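PDB 3GAA: uncharacterized protein Ta1441 from Thermoplasma acidophilum, which is of unknown function but belongs to the PAC2 family and is probably related to proteasome assembly chaperones. Local coordinates for residues 149-153 and 154-158. Sequence-based numbering, arbitrary orientation.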
# COMPACT_ATOMS: atom_id res chain seq x y z
N ASP A 149 -11.08 36.50 -28.88
CA ASP A 149 -11.73 37.14 -30.00
C ASP A 149 -13.11 37.66 -29.68
O ASP A 149 -13.41 38.77 -30.06
CB ASP A 149 -11.74 36.18 -31.20
CG ASP A 149 -10.33 36.11 -31.92
OD1 ASP A 149 -9.24 36.30 -31.26
OD2 ASP A 149 -10.31 35.87 -33.17
N LYS A 150 -13.93 36.88 -28.98
CA LYS A 150 -15.19 37.40 -28.41
C LYS A 150 -14.91 38.60 -27.51
O LYS A 150 -15.43 39.67 -27.71
CB LYS A 150 -15.91 36.33 -27.59
CG LYS A 150 -16.41 35.09 -28.36
CD LYS A 150 -17.56 34.33 -27.59
CE LYS A 150 -17.46 32.76 -27.61
NZ LYS A 150 -16.78 32.17 -26.33
N PHE A 151 -14.04 38.41 -26.53
CA PHE A 151 -13.67 39.49 -25.60
C PHE A 151 -13.19 40.77 -26.23
O PHE A 151 -13.24 41.81 -25.61
CB PHE A 151 -12.58 39.04 -24.64
CG PHE A 151 -13.01 38.01 -23.65
CD1 PHE A 151 -14.34 37.65 -23.49
CD2 PHE A 151 -12.05 37.40 -22.84
CE1 PHE A 151 -14.71 36.70 -22.56
CE2 PHE A 151 -12.41 36.44 -21.91
CZ PHE A 151 -13.74 36.08 -21.77
N LYS A 152 -12.72 40.68 -27.45
CA LYS A 152 -12.15 41.83 -28.16
C LYS A 152 -13.21 42.77 -28.72
O LYS A 152 -13.08 43.99 -28.69
CB LYS A 152 -11.32 41.34 -29.32
CG LYS A 152 -10.31 42.33 -29.78
CD LYS A 152 -8.97 41.63 -30.13
CE LYS A 152 -8.31 40.87 -28.91
NZ LYS A 152 -7.36 39.82 -29.39
N LYS A 153 -14.29 42.18 -29.23
CA LYS A 153 -15.46 42.96 -29.58
C LYS A 153 -16.03 43.61 -28.31
O LYS A 153 -16.78 44.55 -28.40
CB LYS A 153 -16.52 42.08 -30.24
CG LYS A 153 -16.04 41.32 -31.48
CD LYS A 153 -16.84 39.99 -31.75
CE LYS A 153 -15.87 38.77 -32.09
NZ LYS A 153 -16.52 37.40 -32.36
N ALA A 154 -15.68 43.08 -27.14
CA ALA A 154 -16.20 43.60 -25.87
C ALA A 154 -15.37 44.72 -25.31
O ALA A 154 -15.71 45.27 -24.26
CB ALA A 154 -16.31 42.49 -24.85
N GLY A 155 -14.25 45.06 -25.97
CA GLY A 155 -13.33 46.10 -25.47
C GLY A 155 -12.18 45.57 -24.61
O GLY A 155 -11.27 46.31 -24.29
N ILE A 156 -12.22 44.29 -24.23
CA ILE A 156 -11.18 43.69 -23.41
C ILE A 156 -10.01 43.34 -24.31
O ILE A 156 -10.17 42.63 -25.29
CB ILE A 156 -11.69 42.40 -22.72
CG1 ILE A 156 -13.04 42.64 -22.01
CG2 ILE A 156 -10.66 41.87 -21.75
CD1 ILE A 156 -13.65 41.37 -21.34
N GLN A 157 -8.84 43.83 -24.00
CA GLN A 157 -7.67 43.53 -24.79
C GLN A 157 -6.78 42.47 -24.12
O GLN A 157 -6.93 42.19 -22.92
CB GLN A 157 -6.86 44.80 -25.14
CG GLN A 157 -7.19 46.12 -24.32
CD GLN A 157 -6.25 47.31 -24.68
OE1 GLN A 157 -6.07 48.25 -23.89
NE2 GLN A 157 -5.64 47.25 -25.86
N PRO A 158 -5.89 41.84 -24.93
CA PRO A 158 -5.05 40.71 -24.49
C PRO A 158 -3.98 41.17 -23.60
O PRO A 158 -3.31 42.12 -23.94
CB PRO A 158 -4.44 40.23 -25.80
CG PRO A 158 -5.43 40.57 -26.81
CD PRO A 158 -5.95 41.90 -26.40
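Phe151 and Ile156, five residues apart, meet where a helix turns into a strand, and they illustrate how a Schellman motif pairs an apolar side chain of the last helical turn with one just past the glycine. The two side chains come together at an oblique angle, CB of Phe151 lying 4.0 Å from CB of Ile156. Farther out, CD1 of Ile156 comes to 4.1 Å from CG of Phe151, so the isoleucine touches the root of the ring. In Ile156 the CG1 branch lies anti to the carbonyl carbon (chi1 -50°), which carries CD1 to the phenylalanine.

The backbone bonds of the motif accompany this pairing. Gly155 has a positive phi of 93°, and the reversal lets Ile156 N donate to Phe151 O at 3.0 Å, approaching 20° from the carbonyl plane. Inside that bond, Gly155 N reaches Lys152 O at 3.1 Å with a nearly straight N-H, though it sits above the carbonyl plane, not on a lone pair. Phe151 O also takes a weak bond from Ala154 N.

Lys152 adds a contact of another kind on the exposed side. Its CG is anti to the backbone N, and bends at chi2 and chi3 bring the end of the chain to CG and CD of Pro158, the two side chains crossing at about a right angle, with CE 3.6 Å from both proline atoms.

The whole forms the helix-to-strand turn of a beta-alpha-beta unit made of strand 140-142, helix 145-153 and strand 157-158. Phe151 and Ile156 both pack on Ala141 and on strand 181-190, where the Phe151 ring meets that of Phe185; Phe151 also touches Ala209 of helix 196-210, and backbone bonds of Gln157 with Val139 and Ala141 hold strand 157-158 beside strand 140-142.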